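Local coordinates for protein magnesium-protoporphyrin O-methyltransferase (Synechocystis sp., PDB 4QDJ) that transfers a methyl group from S-adenosylmethionine to a propionate carboxylate of magnesium protoporphyrin IX, a step of chlorophyll biosynthesis, at residues A[213-217]-A[218-222]; A[149-152]-A[153-157]. All blocks are in the same frame, centred on the assembly; numbering follows the deposited sequence. Where two conformers were deposited one is given.

Contact 1 of 2, residues A[213-217]-A[218-222]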
loop_
_atom_site.group_PDB
_atom_site.type_symbol
_atom_site.label_atom_id
_atom_site.label_comp_id
_atom_site.label_asym_id
_atom_site.label_seq_id
_atom_site.Cartn_x
_atom_site.Cartn_y
_atom_site.Cartn_z
ATOM N N GLY A 213 1.138 -14.180 3.526
ATOM C CA GLY A 213 2.464 -13.978 4.065
ATOM C C GLY A 213 2.379 -13.322 5.421
ATOM O O GLY A 213 1.299 -12.947 5.881
ATOM N N MET A 214 3.528 -13.183 6.065
ATOM C CA MET A 214 3.580 -12.562 7.374
ATOM C C MET A 214 4.972 -12.026 7.636
ATOM O O MET A 214 5.953 -12.764 7.579
ATOM C CB MET A 214 3.201 -13.568 8.461
ATOM C CG MET A 214 3.226 -12.988 9.866
ATOM S SD MET A 214 1.922 -11.770 10.127
ATOM C CE MET A 214 2.460 -11.011 11.657
ATOM N N THR A 215 5.057 -10.729 7.905
ATOM C CA THR A 215 6.314 -10.141 8.327
ATOM C C THR A 215 6.234 -9.907 9.822
ATOM O O THR A 215 5.312 -9.252 10.308
ATOM C CB THR A 215 6.598 -8.812 7.611
ATOM O OG1 THR A 215 6.566 -9.018 6.193
ATOM C CG2 THR A 215 7.967 -8.277 8.016
ATOM N N SER A 216 7.193 -10.461 10.553
ATOM C CA SER A 216 7.217 -10.329 11.999
ATOM C C SER A 216 8.601 -9.923 12.475
ATOM O O SER A 216 9.542 -10.712 12.419
ATOM C CB SER A 216 6.806 -11.643 12.667
ATOM O OG SER A 216 5.497 -12.024 12.287
ATOM N N THR A 217 8.723 -8.681 12.928
ATOM C CA THR A 217 9.941 -8.226 13.580
ATOM C C THR A 217 9.579 -7.754 14.979
ATOM O O THR A 217 8.471 -8.000 15.455
ATOM C CB THR A 217 10.623 -7.086 12.806
ATOM O OG1 THR A 217 9.803 -5.913 12.854
ATOM C CG2 THR A 217 10.856 -7.484 11.353
ATOM N N ARG A 218 10.505 -7.069 15.637
ATOM C CA ARG A 218 10.284 -6.633 17.008
ATOM C C ARG A 218 9.185 -5.576 17.114
ATOM O O ARG A 218 8.361 -5.620 18.027
ATOM C CB ARG A 218 11.592 -6.121 17.617
ATOM C CG ARG A 218 11.510 -5.801 19.097
ATOM C CD ARG A 218 12.898 -5.743 19.713
ATOM N NE ARG A 218 12.875 -5.204 21.070
ATOM C CZ ARG A 218 13.802 -5.455 21.988
ATOM N NH1 ARG A 218 14.825 -6.248 21.702
ATOM N NH2 ARG A 218 13.702 -4.918 23.197
ATOM N N PHE A 219 9.164 -4.638 16.171
ATOM C CA PHE A 219 8.236 -3.512 16.240
ATOM C C PHE A 219 7.360 -3.381 15.001
ATOM O O PHE A 219 6.626 -2.404 14.856
ATOM C CB PHE A 219 9.006 -2.206 16.449
ATOM C CG PHE A 219 9.847 -2.191 17.689
ATOM C CD1 PHE A 219 9.268 -1.993 18.931
ATOM C CD2 PHE A 219 11.219 -2.370 17.613
ATOM C CE1 PHE A 219 10.040 -1.975 20.074
ATOM C CE2 PHE A 219 11.996 -2.352 18.755
ATOM C CZ PHE A 219 11.406 -2.157 19.987
ATOM N N TYR A 220 7.439 -4.361 14.109
ATOM C CA TYR A 220 6.685 -4.311 12.864
ATOM C C TYR A 220 5.998 -5.644 12.604
ATOM O O TYR A 220 6.642 -6.692 12.579
ATOM C CB TYR A 220 7.608 -3.936 11.700
ATOM C CG TYR A 220 6.944 -3.930 10.338
ATOM C CD1 TYR A 220 6.332 -2.784 9.843
ATOM C CD2 TYR A 220 6.944 -5.067 9.543
ATOM C CE1 TYR A 220 5.728 -2.780 8.594
ATOM C CE2 TYR A 220 6.345 -5.072 8.298
ATOM C CZ TYR A 220 5.742 -3.928 7.826
ATOM O OH TYR A 220 5.151 -3.946 6.584
ATOM N N TYR A 221 4.684 -5.597 12.415
ATOM C CA TYR A 221 3.903 -6.802 12.171
ATOM C C TYR A 221 2.943 -6.554 11.022
ATOM O O TYR A 221 2.083 -5.676 11.099
ATOM C CB TYR A 221 3.133 -7.204 13.428
ATOM C CG TYR A 221 4.012 -7.371 14.647
ATOM C CD1 TYR A 221 4.590 -8.598 14.947
ATOM C CD2 TYR A 221 4.268 -6.302 15.495
ATOM C CE1 TYR A 221 5.396 -8.756 16.059
ATOM C CE2 TYR A 221 5.074 -6.448 16.606
ATOM C CZ TYR A 221 5.634 -7.678 16.886
ATOM O OH TYR A 221 6.437 -7.829 17.993
ATOM N N SER A 222 3.096 -7.323 9.953
ATOM C CA SER A 222 2.281 -7.119 8.766
ATOM C C SER A 222 1.846 -8.448 8.172
ATOM O O SER A 222 2.666 -9.219 7.673
ATOM C CB SER A 222 3.046 -6.296 7.729
ATOM O OG SER A 222 2.185 -5.848 6.699
#
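T215 and S222 are the hydrogen-bonded antiparallel pair that leads into the turn of the β hairpin formed by strands 207-216 and 221-229. Their backbones are joined twice: T215 N reaches S222 O at 2.8 Å, and S222 N returns to T215 O at 3.0 Å. Nearer the turn, T217 N gives an almost straight bond (174°) to Y220 O. With chi1 at 67°, T217 OG1 lies between its own backbone N and carbonyl carbon, where D39 of helix 35-58 bonds it and Y220 N adds a weak bond.

Among the apolar contacts, T215 CG2 meets the edge of the Y220 ring near its plane, 3.6 Å from CE2, the two side chains crossing at a slant. M214, bent at chi2 (68°), brings SD beside S222 O and its CE methyl to 4.3 Å from Y221 CB.

The hydroxyls on the helix side have partners beyond the hairpin. T215 OG1 and Y220 OH both bond T47; Y220 OH and S222 OG take the two carboxylate oxygens of D135. Small hydroxyl residues and a long phenol thus tie the hairpin's inner face into a polar network, the Y220 side chain about 6 Å from bound S-adenosylmethionine.

Contact 2 of 2, residues A[149-152]-A[153-157]; sequences ISHL and ASLAD
I149 O accepts the amide of A153 at 2.8 Å, a regular i to i+4 bond of helix 142-155, the helix of a β-α-β crossover between strands 130-133 and 159-164 in this Rossmann-like methyltransferase. The next bond, S154 N to S150 O, is longer at 3.2 Å. At the next residue the pattern tightens: L155 N takes L152 O at 3.0 Å, from well above the carbonyl plane, and A156 N bonds A153 O. Both link residues three apart, and the bond from L155 N to H151 O is only a weak one, so the i to i+4 pattern gives way to i to i+3 links here.

The side chains divide by face. L152 and L155 are buried and rest on V131 of the central strand 130-133; L152 CD2 and L155 CD1 are 4.4 Å apart, and branched apolar chains suit this interface between helix and sheet. I149 packs against helix 195-204. A153 has nothing beyond CB, which suits its close place against F207 of strand 207-216.

H151 lies on a partly exposed flank. With CG anti to the backbone N (chi1 -176°), its ring stands so that S154 OG is over one face, offset toward the rim, while NE2 bonds L124 O and fixes the ring's rotation. Serine suits this position because its short hydroxyl can fold back on the helix: chi1 of 75° turns S154 OG onto a lone pair of H151 O, in the carbonyl plane, at a short 2.5 Å.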
loop_
_atom_site.group_PDB
_atom_site.type_symbol
_atom_site.label_atom_id
_atom_site.label_comp_id
_atom_site.label_asym_id
_atom_site.label_seq_id
_atom_site.Cartn_x
_atom_site.Cartn_y
_atom_site.Cartn_z
ATOM N N ILE A 149 -11.786 -1.471 1.514
ATOM C CA ILE A 149 -11.538 -2.739 0.837
ATOM C C ILE A 149 -12.576 -2.996 -0.252
ATOM O O ILE A 149 -12.239 -3.436 -1.350
ATOM C CB ILE A 149 -11.512 -3.915 1.834
ATOM C CG1 ILE A 149 -10.295 -3.796 2.754
ATOM C CG2 ILE A 149 -11.485 -5.244 1.096
ATOM C CD1 ILE A 149 -10.303 -4.772 3.908
ATOM N N SER A 150 -13.838 -2.709 0.052
ATOM C CA SER A 150 -14.908 -2.899 -0.919
ATOM C C SER A 150 -14.703 -2.019 -2.149
ATOM O O SER A 150 -14.945 -2.448 -3.276
ATOM C CB SER A 150 -16.272 -2.630 -0.281
ATOM O OG SER A 150 -16.546 -3.578 0.737
ATOM N N HIS A 151 -14.244 -0.791 -1.937
ATOM C CA HIS A 151 -13.991 0.090 -3.069
ATOM C C HIS A 151 -12.811 -0.402 -3.902
ATOM O O HIS A 151 -12.875 -0.422 -5.129
ATOM C CB HIS A 151 -13.743 1.530 -2.632
ATOM C CG HIS A 151 -13.570 2.472 -3.780
ATOM N ND1 HIS A 151 -14.633 2.930 -4.529
ATOM C CD2 HIS A 151 -12.460 3.011 -4.334
ATOM C CE1 HIS A 151 -14.185 3.729 -5.481
ATOM N NE2 HIS A 151 -12.869 3.793 -5.387
ATOM N N LEU A 152 -11.735 -0.793 -3.227
ATOM C CA LEU A 152 -10.562 -1.319 -3.914
ATOM C C LEU A 152 -10.917 -2.570 -4.709
ATOM O O LEU A 152 -10.436 -2.763 -5.829
ATOM C CB LEU A 152 -9.443 -1.620 -2.916
ATOM C CG LEU A 152 -8.815 -0.402 -2.236
ATOM C CD1 LEU A 152 -7.795 -0.843 -1.202
ATOM C CD2 LEU A 152 -8.171 0.517 -3.266
ATOM N N ALA A 153 -11.771 -3.408 -4.129
ATOM C CA ALA A 153 -12.217 -4.626 -4.794
ATOM C C ALA A 153 -12.930 -4.306 -6.104
ATOM O O ALA A 153 -12.793 -5.033 -7.086
ATOM C CB ALA A 153 -13.121 -5.436 -3.875
ATOM N N SER A 154 -13.673 -3.201 -6.120
ATOM C CA SER A 154 -14.419 -2.804 -7.312
ATOM C C SER A 154 -13.497 -2.364 -8.447
ATOM O O SER A 154 -13.919 -2.275 -9.600
ATOM C CB SER A 154 -15.422 -1.692 -6.984
ATOM O OG SER A 154 -14.775 -0.441 -6.819
ATOM N N LEU A 155 -12.240 -2.084 -8.117
ATOM C CA LEU A 155 -11.266 -1.666 -9.119
ATOM C C LEU A 155 -10.479 -2.854 -9.655
ATOM O O LEU A 155 -9.806 -2.751 -10.680
ATOM C CB LEU A 155 -10.289 -0.649 -8.523
ATOM C CG LEU A 155 -10.881 0.535 -7.756
ATOM C CD1 LEU A 155 -9.764 1.424 -7.226
ATOM C CD2 LEU A 155 -11.840 1.328 -8.633
ATOM N N ALA A 156 -10.562 -3.982 -8.955
ATOM C CA ALA A 156 -9.737 -5.144 -9.273
ATOM C C ALA A 156 -10.458 -6.162 -10.147
ATOM O O ALA A 156 -11.391 -6.828 -9.700
ATOM C CB ALA A 156 -9.245 -5.806 -7.992
ATOM N N ASP A 157 -10.009 -6.288 -11.393
ATOM C CA ASP A 157 -10.557 -7.287 -12.303
ATOM C C ASP A 157 -10.260 -8.702 -11.820
ATOM O O ASP A 157 -11.078 -9.606 -11.988
ATOM C CB ASP A 157 -9.995 -7.105 -13.714
ATOM C CG ASP A 157 -10.573 -5.899 -14.426
ATOM O OD1 ASP A 157 -11.668 -5.441 -14.036
ATOM O OD2 ASP A 157 -9.934 -5.417 -15.385
#

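Contact 1 and contact 2 lie on different elements of one Rossmann-like domain, their centres 25 Å apart and their nearest atoms about 13 Å apart. Contact 2 is mostly buried, the end of a crossover helix laid on the sheet, and its side chains toward that sheet are aliphatic. Contact 1 is only partly buried, at the turn of the hairpin that supplies the last two strands of the sheet's order, and its inward side is dominated by hydroxyls. Strand 207-216 links them indirectly: it carries residues 213-216 of contact 1 at its far end, and F207 at its start, against which A153 and A156 of contact 2 pack.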